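PDB 4QEO: histone-lysine N-methyltransferase, H3 lysine-9 specific SUVH4 from Arabidopsis thaliana, which methylates histone H3 to set a mark of transcriptional repression and binds methylated DNA, so that the two silencing marks are coupled. Local coordinates for residues A[27-32]-A[315-320]; A[146-151]-A[203-208]; A[169-174]-A[181-186]; A[280-285]-A[388-393]. One frame throughout, in Å; residues are numbered along the deposited sequence.

Contacts 2 and 3 belong to the SRA domain and reach the same mixed sheet, where strands 180-197 and 203-211 are neighbours; their centres lie about 24 Å apart. Contact 3 is buried, a strand pair with a polar side-chain network on one face and a DNA phosphate on the other; contacts 1, 2 and 4 are only partly buried. In contact 2 a glutamine ties a loop to a sheet strand, and a tyrosine ring packs on that loop. Contact 1, mainly apolar, sets the N-terminal helix against the pre-SET region. Contact 4, on the opposite side of the chain's centre from both SRA contacts, joins pre-SET to SET through charges and a water.

Contact 1. Residues A[27-32]-A[315-320]; sequences LCVQAK and PYVDLN
Val-29 and Val-317 meet methyl to methyl where the last turn of helix 10-30 rests on the short strand 316-317, one half of a two-stranded antiparallel sheet in the pre-SET region. CG1 of Val-29 comes within 3.6 Å of CG2 of Val-317, and the two side chains cross at about a right angle. The methyl used on the helix side is the one trans to the backbone N (chi1 170°). On the strand side Val-317 turns CG1 in between its own N and carbonyl carbon (chi1 71°), which swings CG2 out to the helix.

That same CG2 of Val-317 also lies against the backbone of the next helical residue, 3.7 Å from Gln-30 N, and against Gln-30 CB at 3.9 Å. The other branch of Val-29 is used as well: CG2 faces Leu-319 CD2 at 4.2 Å, a looser touch. No hydrogen bond links the segments, so shape and apolar contact carry the join. Leu-26, earlier on the same helix, also touches Val-317 and Leu-319, while Pro-36 of helix 36-46 packs on Val-29. The helix ends at once in a Schellman motif: Lys-32 takes a positive phi of 61°, and its N reaches Val-29 O at 2.9 Å.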
# COMPACT_ATOMS: atom_id res chain seq x y z
N LEU A 27 -2.64 -1.41 14.95
CA LEU A 27 -2.86 -1.84 16.32
C LEU A 27 -2.75 -0.68 17.30
O LEU A 27 -3.52 -0.62 18.26
CB LEU A 27 -1.89 -2.95 16.73
CG LEU A 27 -2.11 -4.35 16.18
CD1 LEU A 27 -0.85 -5.18 16.41
CD2 LEU A 27 -3.33 -5.03 16.83
N CYS A 28 -1.80 0.23 17.08
CA CYS A 28 -1.67 1.40 17.95
C CYS A 28 -2.82 2.39 17.77
O CYS A 28 -3.28 3.00 18.73
CB CYS A 28 -0.31 2.11 17.74
SG CYS A 28 1.07 1.08 18.23
N VAL A 29 -3.28 2.55 16.52
CA VAL A 29 -4.48 3.34 16.26
C VAL A 29 -5.69 2.77 17.04
O VAL A 29 -6.43 3.51 17.70
CB VAL A 29 -4.80 3.41 14.74
CG1 VAL A 29 -6.18 4.02 14.50
CG2 VAL A 29 -3.71 4.20 13.99
N GLN A 30 -5.87 1.46 16.96
CA GLN A 30 -6.95 0.79 17.68
C GLN A 30 -6.83 0.99 19.19
O GLN A 30 -7.82 1.22 19.88
CB GLN A 30 -6.99 -0.71 17.36
CG GLN A 30 -8.03 -1.48 18.17
CD GLN A 30 -8.35 -2.85 17.59
OE1 GLN A 30 -9.42 -3.06 17.01
NE2 GLN A 30 -7.43 -3.80 17.75
N ALA A 31 -5.60 0.92 19.69
CA ALA A 31 -5.34 1.11 21.11
C ALA A 31 -5.44 2.58 21.48
O ALA A 31 -5.29 2.94 22.65
CB ALA A 31 -3.99 0.55 21.50
N LYS A 32 -5.68 3.43 20.48
CA LYS A 32 -5.93 4.85 20.69
C LYS A 32 -4.74 5.55 21.35
O LYS A 32 -4.90 6.49 22.14
CB LYS A 32 -7.23 5.04 21.51
CG LYS A 32 -7.96 6.35 21.24
CD LYS A 32 -9.40 6.32 21.75
CE LYS A 32 -10.25 5.30 21.00
NZ LYS A 32 -11.70 5.40 21.36
N PRO A 315 -11.83 -6.73 14.28
CA PRO A 315 -10.82 -6.95 13.24
C PRO A 315 -10.54 -5.67 12.44
O PRO A 315 -9.48 -5.55 11.84
CB PRO A 315 -11.45 -8.03 12.36
CG PRO A 315 -12.93 -7.88 12.57
CD PRO A 315 -13.09 -7.45 14.01
N TYR A 316 -11.48 -4.73 12.46
CA TYR A 316 -11.30 -3.47 11.75
C TYR A 316 -11.07 -2.33 12.71
O TYR A 316 -11.62 -2.33 13.81
CB TYR A 316 -12.52 -3.11 10.90
CG TYR A 316 -12.89 -4.11 9.83
CD1 TYR A 316 -12.16 -4.20 8.65
CD2 TYR A 316 -14.01 -4.93 9.98
CE1 TYR A 316 -12.51 -5.10 7.66
CE2 TYR A 316 -14.37 -5.83 9.00
CZ TYR A 316 -13.62 -5.91 7.84
OH TYR A 316 -13.99 -6.81 6.87
N VAL A 317 -10.27 -1.36 12.27
CA VAL A 317 -10.10 -0.13 13.00
C VAL A 317 -10.83 0.98 12.25
O VAL A 317 -10.95 0.93 11.02
CB VAL A 317 -8.59 0.23 13.21
CG1 VAL A 317 -7.94 0.66 11.91
CG2 VAL A 317 -8.44 1.29 14.28
N ASP A 318 -11.33 1.96 12.99
CA ASP A 318 -12.12 3.03 12.41
C ASP A 318 -11.23 4.14 11.89
O ASP A 318 -11.12 5.20 12.50
CB ASP A 318 -13.07 3.61 13.46
CG ASP A 318 -14.04 4.63 12.88
OD1 ASP A 318 -14.15 4.68 11.64
OD2 ASP A 318 -14.69 5.36 13.65
N LEU A 319 -10.59 3.88 10.75
CA LEU A 319 -9.65 4.83 10.20
C LEU A 319 -9.83 4.81 8.69
O LEU A 319 -9.93 3.73 8.09
CB LEU A 319 -8.22 4.42 10.57
CG LEU A 319 -7.06 5.23 9.99
CD1 LEU A 319 -7.08 6.65 10.53
CD2 LEU A 319 -5.73 4.54 10.28
N ASN A 320 -9.88 5.99 8.08
CA ASN A 320 -10.05 6.08 6.64
C ASN A 320 -11.26 5.25 6.20
O ASN A 320 -11.19 4.51 5.22
CB ASN A 320 -8.79 5.58 5.90
CG ASN A 320 -7.51 6.27 6.36
OD1 ASN A 320 -6.44 5.65 6.40
ND2 ASN A 320 -7.61 7.55 6.69

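Contact 2. Residues A[146-151]-A[203-208]; sequences QLLERG and TVYKYR
Gln-146 holds strand 203-211 twice, once by its backbone and once by its side chain, though its own segment is neither helix nor strand. Its N donates to Thr-203 O at 2.8 Å, while its OE1 accepts from Tyr-205 N at 2.9 Å in a fairly straight bond (N-H...O 167°). Chi1 of -67° sets CG beside the backbone N, and the extended chain beyond it carries the amide past Val-204, whose CA lies 3.4 Å from Gln-146 OE1. The Tyr-205 N-H approaches tilted 27° from the amide's carbonyl plane. At the other end of the amide, NE2 is bonded to the carbonyls of Gly-130 and Gly-132, so both polar atoms of this buried group have partners.

In the SRA domain this places the loop ahead of helix 151-161 against a strand of the main mixed sheet, with strands 125-129 and 180-197 as its neighbours. The ring of Tyr-205 then packs on the loop backbone: CE1 is 3.6 Å from Leu-147 C, and Gln-146 O lies at the ring edge. Leu-148 crosses that ring at about a right angle, its CD1 over one face and Leu-148 CB 3.9 Å from Tyr-205 CZ. Leu-148 CD1 also reaches Tyr-207 OH, 3.7 Å away. That hydroxyl has a weak hydrogen bond with Asn-152 O, at the start of the helix.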
# COMPACT_ATOMS: atom_id res chain seq x y z
N GLN A 146 22.76 29.46 12.47
CA GLN A 146 23.17 28.07 12.36
C GLN A 146 24.66 27.87 12.67
O GLN A 146 25.44 28.80 12.61
CB GLN A 146 22.83 27.51 10.96
CG GLN A 146 21.31 27.41 10.73
CD GLN A 146 20.94 26.64 9.47
OE1 GLN A 146 21.75 26.48 8.55
NE2 GLN A 146 19.72 26.14 9.44
N LEU A 147 25.04 26.63 12.96
CA LEU A 147 26.42 26.28 13.21
C LEU A 147 26.84 25.10 12.36
O LEU A 147 26.03 24.23 12.03
CB LEU A 147 26.59 25.89 14.68
CG LEU A 147 26.40 27.03 15.67
CD1 LEU A 147 26.11 26.45 17.04
CD2 LEU A 147 27.67 27.83 15.68
N LEU A 148 28.12 25.04 12.04
CA LEU A 148 28.66 23.97 11.23
C LEU A 148 28.92 22.74 12.11
O LEU A 148 30.06 22.42 12.44
CB LEU A 148 29.95 24.44 10.55
CG LEU A 148 30.56 23.56 9.46
CD1 LEU A 148 29.49 23.15 8.40
CD2 LEU A 148 31.77 24.29 8.83
N GLU A 149 27.85 22.09 12.50
CA GLU A 149 27.87 20.90 13.33
C GLU A 149 26.71 19.95 13.02
O GLU A 149 25.80 20.30 12.34
CB GLU A 149 27.91 21.25 14.82
CG GLU A 149 26.93 22.32 15.18
CD GLU A 149 26.84 22.60 16.66
OE1 GLU A 149 27.86 22.67 17.33
OE2 GLU A 149 25.72 22.75 17.12
N ARG A 150 26.80 18.75 13.52
CA ARG A 150 25.78 17.77 13.34
C ARG A 150 25.59 17.53 11.84
O ARG A 150 26.52 17.31 11.15
CB ARG A 150 24.50 18.24 13.99
CG ARG A 150 24.58 18.33 15.50
CD ARG A 150 23.27 18.85 16.02
NE ARG A 150 23.43 19.53 17.27
CZ ARG A 150 23.39 18.92 18.43
NH1 ARG A 150 23.19 17.62 18.47
NH2 ARG A 150 23.55 19.61 19.54
N GLY A 151 24.35 17.62 11.39
CA GLY A 151 24.02 17.37 10.01
C GLY A 151 24.72 18.29 9.02
O GLY A 151 24.99 17.91 7.94
N THR A 203 22.43 33.65 10.19
CA THR A 203 23.32 32.79 9.41
C THR A 203 22.64 31.46 9.14
O THR A 203 22.12 30.83 10.06
CB THR A 203 24.63 32.51 10.17
OG1 THR A 203 25.29 33.76 10.42
CG2 THR A 203 25.55 31.60 9.34
N VAL A 204 22.63 31.06 7.87
CA VAL A 204 22.31 29.70 7.47
C VAL A 204 23.43 29.10 6.65
O VAL A 204 24.19 29.82 5.96
CB VAL A 204 21.02 29.61 6.65
CG1 VAL A 204 19.83 29.99 7.51
CG2 VAL A 204 21.13 30.45 5.37
N TYR A 205 23.57 27.79 6.75
CA TYR A 205 24.45 27.04 5.88
C TYR A 205 23.60 26.59 4.72
O TYR A 205 22.43 26.28 4.89
CB TYR A 205 25.10 25.87 6.62
CG TYR A 205 26.20 26.41 7.51
CD1 TYR A 205 25.92 26.86 8.81
CD2 TYR A 205 27.48 26.58 7.01
CE1 TYR A 205 26.92 27.41 9.61
CE2 TYR A 205 28.48 27.12 7.79
CZ TYR A 205 28.20 27.54 9.08
OH TYR A 205 29.20 28.08 9.84
N LYS A 206 24.17 26.59 3.52
CA LYS A 206 23.44 26.22 2.32
C LYS A 206 24.26 25.17 1.61
O LYS A 206 25.48 25.32 1.52
CB LYS A 206 23.25 27.44 1.39
CG LYS A 206 22.27 28.48 1.94
CD LYS A 206 21.88 29.47 0.84
CE LYS A 206 20.48 29.97 1.06
NZ LYS A 206 20.11 31.09 0.15
N TYR A 207 23.58 24.14 1.11
CA TYR A 207 24.20 22.98 0.50
C TYR A 207 23.66 22.87 -0.91
O TYR A 207 22.48 22.67 -1.11
CB TYR A 207 23.93 21.70 1.34
CG TYR A 207 24.61 21.84 2.69
CD1 TYR A 207 23.96 22.47 3.74
CD2 TYR A 207 25.92 21.41 2.88
CE1 TYR A 207 24.59 22.65 4.97
CE2 TYR A 207 26.56 21.60 4.11
CZ TYR A 207 25.87 22.23 5.14
OH TYR A 207 26.50 22.42 6.36
N ARG A 208 24.54 23.04 -1.88
CA ARG A 208 24.13 22.88 -3.26
C ARG A 208 24.37 21.43 -3.68
O ARG A 208 25.54 20.93 -3.66
CB ARG A 208 24.90 23.84 -4.15
CG ARG A 208 24.78 23.59 -5.65
CD ARG A 208 23.40 23.96 -6.18
NE ARG A 208 22.84 25.19 -5.60
CZ ARG A 208 23.15 26.42 -6.00
NH1 ARG A 208 22.61 27.49 -5.42
NH2 ARG A 208 24.03 26.59 -6.97

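Contact 3. Residues A[169-174]-A[181-186]; sequences RGHNCK and VYTYDG. With nucleotides of chain B.
Arg-169 and Thr-183 face each other as a hydrogen-bonded antiparallel pair, Arg-169 N to Thr-183 O at 3.0 Å and Thr-183 N to Arg-169 O. His-171 and Val-181 form a second such pair. Gly-170 and Tyr-182 lie between them as a non-hydrogen-bonded pair.

Polar side chains are linked on the face shared by Arg-169, His-171 and Thr-183. The His-171 NE2-H points in its ring plane to Thr-183 OG1, 2.9 Å away, and that hydroxyl donates to Asp-185 OD1 at 2.8 Å. Thr-183 turns OG1 between its N and carbonyl carbon (chi1 64°), where it can serve both. Arg-169 NH1 makes a salt bridge to the other oxygen, Asp-185 OD2, at 2.8 Å, on its anti side, with the two flat groups nearly coplanar. Arg-169 NE has a further salt bridge with Asp-121. A valine in place of Thr-183 has no hydroxyl, and would probably leave the His-171 N-H without its acceptor and Asp-185 OD1 without this donor.

Apolar contact is smaller: Cys-173 SG lies 3.7 Å from Val-181 CG1.

On the opposite face the Tyr-182 ring lies beside Gly-170, its CD2 3.6 Å from the glycine CA, and its OH donates to OP2 of DT9 of chain B at 2.6 Å. Arg-180 NH2 holds the same hydroxyl. This is an SRA-domain beta hairpin, strands 165-172 and 180-197, meeting the DNA backbone through a phosphate contact.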
# COMPACT_ATOMS: atom_id res chain seq x y z
N ARG A 169 11.61 13.80 -1.13
CA ARG A 169 10.78 15.00 -1.14
C ARG A 169 9.40 14.69 -0.55
O ARG A 169 8.77 13.68 -0.91
CB ARG A 169 10.58 15.51 -2.57
CG ARG A 169 11.71 16.39 -3.13
CD ARG A 169 11.45 16.75 -4.60
NE ARG A 169 12.51 17.60 -5.11
CZ ARG A 169 13.66 17.15 -5.62
NH1 ARG A 169 13.88 15.84 -5.71
NH2 ARG A 169 14.58 18.01 -6.05
N GLY A 170 8.92 15.57 0.31
CA GLY A 170 7.54 15.53 0.76
C GLY A 170 6.68 16.14 -0.32
O GLY A 170 7.13 17.03 -1.04
N HIS A 171 5.46 15.65 -0.44
CA HIS A 171 4.51 16.12 -1.44
C HIS A 171 3.17 16.17 -0.75
O HIS A 171 2.80 15.23 -0.03
CB HIS A 171 4.38 15.13 -2.62
CG HIS A 171 5.65 14.90 -3.39
ND1 HIS A 171 6.03 15.68 -4.46
CD2 HIS A 171 6.59 13.93 -3.27
CE1 HIS A 171 7.16 15.22 -4.95
NE2 HIS A 171 7.52 14.15 -4.26
N ASN A 172 2.44 17.26 -0.96
CA ASN A 172 1.05 17.34 -0.51
C ASN A 172 0.17 16.53 -1.42
O ASN A 172 0.37 16.52 -2.64
CB ASN A 172 0.58 18.79 -0.47
CG ASN A 172 1.05 19.52 0.77
OD1 ASN A 172 1.32 18.89 1.80
ND2 ASN A 172 1.15 20.84 0.69
N CYS A 173 -0.80 15.83 -0.84
CA CYS A 173 -1.75 15.05 -1.61
C CYS A 173 -3.17 15.57 -1.40
O CYS A 173 -3.59 15.80 -0.27
CB CYS A 173 -1.70 13.58 -1.18
SG CYS A 173 -0.21 12.72 -1.62
N LYS A 174 -3.90 15.76 -2.49
CA LYS A 174 -5.34 15.97 -2.40
C LYS A 174 -6.00 14.62 -2.57
O LYS A 174 -6.43 14.25 -3.66
CB LYS A 174 -5.83 16.99 -3.43
CG LYS A 174 -5.03 17.03 -4.72
CD LYS A 174 -5.36 18.30 -5.50
CE LYS A 174 -4.21 18.74 -6.39
NZ LYS A 174 -4.13 17.97 -7.67
N VAL A 181 2.89 12.38 1.11
CA VAL A 181 3.67 11.27 0.65
C VAL A 181 5.12 11.71 0.46
O VAL A 181 5.37 12.85 0.15
CB VAL A 181 3.08 10.70 -0.62
CG1 VAL A 181 3.28 11.63 -1.77
CG2 VAL A 181 3.68 9.38 -0.95
N TYR A 182 6.06 10.81 0.67
CA TYR A 182 7.48 11.12 0.56
C TYR A 182 8.07 10.26 -0.55
O TYR A 182 7.98 9.04 -0.50
CB TYR A 182 8.17 10.84 1.89
CG TYR A 182 7.68 11.77 2.98
CD1 TYR A 182 6.61 11.41 3.81
CD2 TYR A 182 8.28 13.01 3.18
CE1 TYR A 182 6.15 12.28 4.81
CE2 TYR A 182 7.83 13.88 4.17
CZ TYR A 182 6.77 13.51 4.98
OH TYR A 182 6.32 14.37 5.98
N THR A 183 8.65 10.87 -1.58
CA THR A 183 9.23 10.06 -2.64
C THR A 183 10.74 10.12 -2.56
O THR A 183 11.33 11.20 -2.51
CB THR A 183 8.79 10.53 -4.04
OG1 THR A 183 9.29 11.86 -4.26
CG2 THR A 183 7.27 10.52 -4.13
N TYR A 184 11.37 8.95 -2.53
CA TYR A 184 12.81 8.87 -2.68
C TYR A 184 13.18 9.21 -4.12
O TYR A 184 12.79 8.50 -5.05
CB TYR A 184 13.30 7.46 -2.32
CG TYR A 184 14.76 7.24 -2.68
CD1 TYR A 184 15.73 8.16 -2.30
CD2 TYR A 184 15.15 6.11 -3.38
CE1 TYR A 184 17.06 7.97 -2.64
CE2 TYR A 184 16.48 5.91 -3.72
CZ TYR A 184 17.43 6.84 -3.35
OH TYR A 184 18.75 6.65 -3.69
N ASP A 185 13.97 10.27 -4.31
CA ASP A 185 14.22 10.78 -5.64
C ASP A 185 15.61 10.48 -6.18
O ASP A 185 16.01 11.00 -7.24
CB ASP A 185 13.94 12.29 -5.68
CG ASP A 185 12.45 12.61 -5.56
OD1 ASP A 185 11.62 11.70 -5.76
OD2 ASP A 185 12.11 13.78 -5.27
N GLY A 186 16.36 9.65 -5.47
CA GLY A 186 17.68 9.23 -5.94
C GLY A 186 18.85 9.85 -5.20
O GLY A 186 18.67 10.61 -4.23
P DT B 9 4.60 13.01 8.75
OP1 DT B 9 4.83 11.62 8.58
OP2 DT B 9 4.42 13.85 7.61
O5' DT B 9 3.36 13.20 9.71
C5' DT B 9 3.20 12.38 10.87
C4' DT B 9 2.12 12.92 11.78
O4' DT B 9 2.57 14.11 12.43
C3' DT B 9 0.80 13.30 11.11
O3' DT B 9 -0.12 12.24 11.25
C2' DT B 9 0.33 14.52 11.88
C1' DT B 9 1.43 14.78 12.90
N1 DT B 9 1.80 16.18 13.07
C2 DT B 9 1.83 16.70 14.34
O2 DT B 9 1.50 16.07 15.33
N3 DT B 9 2.25 18.00 14.42
C4 DT B 9 2.65 18.80 13.38
O4 DT B 9 3.02 19.94 13.60
C5 DT B 9 2.62 18.19 12.08
C7 DT B 9 3.01 18.99 10.88
C6 DT B 9 2.22 16.92 11.99
P DA B 8 9.05 17.15 7.80
OP1 DA B 8 9.75 16.39 6.81
OP2 DA B 8 7.73 17.59 7.53
O5' DA B 8 9.01 16.14 9.02
C5' DA B 8 8.15 16.39 10.12
C4' DA B 8 7.39 15.14 10.46
O4' DA B 8 6.98 15.21 11.83
C3' DA B 8 6.09 14.99 9.69
O3' DA B 8 5.75 13.61 9.61
C2' DA B 8 5.14 15.84 10.49
C1' DA B 8 5.69 15.78 11.91
N9 DA B 8 5.82 17.05 12.62
C8 DA B 8 6.13 18.29 12.12
N7 DA B 8 6.21 19.22 13.04
C5 DA B 8 5.97 18.54 14.22
C6 DA B 8 5.92 18.96 15.56
N6 DA B 8 6.13 20.22 15.95
N1 DA B 8 5.65 18.03 16.50
C2 DA B 8 5.43 16.78 16.11
N3 DA B 8 5.46 16.26 14.89
C4 DA B 8 5.73 17.21 13.98

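Contact 4. Residues A[280-285]-A[388-393]; sequences EPNVII and VRRTAD
A mixed polar and apolar contact joins the turn that follows edge strand 278-279 to strand 387-390, its parallel neighbour in the sheet. Glu-280 N continues the pairing, donating to Val-388 O at 3.1 Å. The Glu-280 side chain, bent at chi2 (-51°), runs alongside Arg-389, pointing the same way, and OE1 makes a long 3.5 Å salt bridge to NH1. The Arg-389 guanidinium is also held by Asp-448, in a salt bridge through NE.

Glu-280 to Val-283 form a type I beta turn, by which a pre-SET segment is set against the SET domain. Val-283 tucks CG2 over the strand backbone, 3.5 Å from Arg-390 N, and its CG1 meets Val-388 CG1, while Phe-445 of strand 445-448 touches Val-283 too.

At the turn, water 1 gathers three partners: it donates to Asn-282 OD1 and Asp-393 OD1 and accepts from Arg-390 N. Arg-390, bent at chi3, hydrogen-bonds through NE to Asp-393 OD1 at 3.0 Å, a bent bond tilted from the guanidinium plane. A leucine in place of Arg-390 would probably leave the Asp-393 carboxylate without its charged mate. The chain of Arg-390 also passes the turn, CD lying 3.6 Å from Asn-282 O.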
# COMPACT_ATOMS: atom_id res chain seq x y z
N GLU A 280 -27.33 -20.01 -7.23
CA GLU A 280 -27.97 -21.02 -8.07
C GLU A 280 -28.94 -21.90 -7.29
O GLU A 280 -28.76 -22.08 -6.08
CB GLU A 280 -26.93 -21.89 -8.80
CG GLU A 280 -26.39 -21.26 -10.06
CD GLU A 280 -27.49 -20.79 -11.00
OE1 GLU A 280 -28.16 -21.65 -11.60
OE2 GLU A 280 -27.67 -19.56 -11.14
N PRO A 281 -29.98 -22.42 -7.97
CA PRO A 281 -31.00 -23.31 -7.41
C PRO A 281 -30.46 -24.46 -6.55
O PRO A 281 -31.01 -24.73 -5.49
CB PRO A 281 -31.67 -23.90 -8.66
CG PRO A 281 -31.40 -22.90 -9.77
CD PRO A 281 -30.38 -21.91 -9.29
N ASN A 282 -29.39 -25.11 -7.00
CA ASN A 282 -28.88 -26.31 -6.34
C ASN A 282 -27.87 -25.98 -5.24
O ASN A 282 -27.36 -26.87 -4.56
CB ASN A 282 -28.26 -27.25 -7.38
CG ASN A 282 -27.57 -26.51 -8.51
OD1 ASN A 282 -27.51 -25.28 -8.51
ND2 ASN A 282 -27.06 -27.25 -9.48
N VAL A 283 -27.57 -24.70 -5.09
CA VAL A 283 -26.75 -24.25 -3.98
C VAL A 283 -27.66 -23.95 -2.80
O VAL A 283 -28.71 -23.32 -2.97
CB VAL A 283 -25.90 -23.03 -4.36
CG1 VAL A 283 -25.23 -22.44 -3.13
CG2 VAL A 283 -24.86 -23.43 -5.39
N ILE A 284 -27.28 -24.41 -1.63
CA ILE A 284 -28.10 -24.27 -0.43
C ILE A 284 -27.79 -22.98 0.30
O ILE A 284 -26.63 -22.58 0.41
CB ILE A 284 -27.89 -25.47 0.52
CG1 ILE A 284 -28.34 -26.77 -0.15
CG2 ILE A 284 -28.63 -25.27 1.84
CD1 ILE A 284 -29.79 -26.74 -0.62
N ILE A 285 -28.82 -22.31 0.79
CA ILE A 285 -28.62 -21.10 1.57
C ILE A 285 -28.62 -21.44 3.05
O ILE A 285 -29.64 -21.87 3.59
CB ILE A 285 -29.68 -20.03 1.26
CG1 ILE A 285 -29.80 -19.85 -0.26
CG2 ILE A 285 -29.32 -18.71 1.92
CD1 ILE A 285 -30.87 -18.87 -0.67
N VAL A 388 -22.95 -17.79 -7.50
CA VAL A 388 -22.47 -18.87 -6.65
C VAL A 388 -23.01 -20.22 -7.14
O VAL A 388 -24.22 -20.45 -7.11
CB VAL A 388 -22.90 -18.69 -5.19
CG1 VAL A 388 -22.40 -19.86 -4.36
CG2 VAL A 388 -22.37 -17.37 -4.65
N ARG A 389 -22.11 -21.08 -7.59
CA ARG A 389 -22.47 -22.39 -8.12
C ARG A 389 -21.79 -23.50 -7.32
O ARG A 389 -20.80 -23.27 -6.61
CB ARG A 389 -22.06 -22.52 -9.60
CG ARG A 389 -22.51 -21.37 -10.50
CD ARG A 389 -22.39 -21.73 -11.99
NE ARG A 389 -22.77 -20.63 -12.87
CZ ARG A 389 -24.01 -20.39 -13.29
NH1 ARG A 389 -25.01 -21.19 -12.93
NH2 ARG A 389 -24.26 -19.35 -14.08
N ARG A 390 -22.33 -24.71 -7.44
CA ARG A 390 -21.64 -25.89 -6.94
C ARG A 390 -20.47 -26.17 -7.87
O ARG A 390 -20.60 -26.08 -9.09
CB ARG A 390 -22.59 -27.09 -6.91
CG ARG A 390 -22.85 -27.65 -5.53
CD ARG A 390 -24.22 -28.32 -5.47
NE ARG A 390 -24.63 -28.84 -6.77
CZ ARG A 390 -24.58 -30.13 -7.11
NH1 ARG A 390 -24.14 -31.03 -6.24
NH2 ARG A 390 -24.98 -30.51 -8.32
N THR A 391 -19.32 -26.49 -7.29
CA THR A 391 -18.11 -26.75 -8.08
C THR A 391 -18.29 -27.93 -9.03
O THR A 391 -17.82 -27.88 -10.17
CB THR A 391 -16.89 -27.00 -7.18
OG1 THR A 391 -17.24 -27.93 -6.14
CG2 THR A 391 -16.43 -25.69 -6.55
N ALA A 392 -19.00 -28.96 -8.58
CA ALA A 392 -19.26 -30.14 -9.40
C ALA A 392 -19.99 -29.79 -10.69
O ALA A 392 -19.72 -30.37 -11.74
CB ALA A 392 -20.05 -31.16 -8.61
N ASP A 393 -20.89 -28.82 -10.61
CA ASP A 393 -21.69 -28.39 -11.76
C ASP A 393 -20.91 -27.60 -12.81
O ASP A 393 -21.46 -27.25 -13.86
CB ASP A 393 -22.89 -27.56 -11.29
CG ASP A 393 -23.75 -28.29 -10.29
OD1 ASP A 393 -24.42 -27.62 -9.47
OD2 ASP A 393 -23.76 -29.54 -10.31
O HOH W 1 -24.71 -25.01 -9.10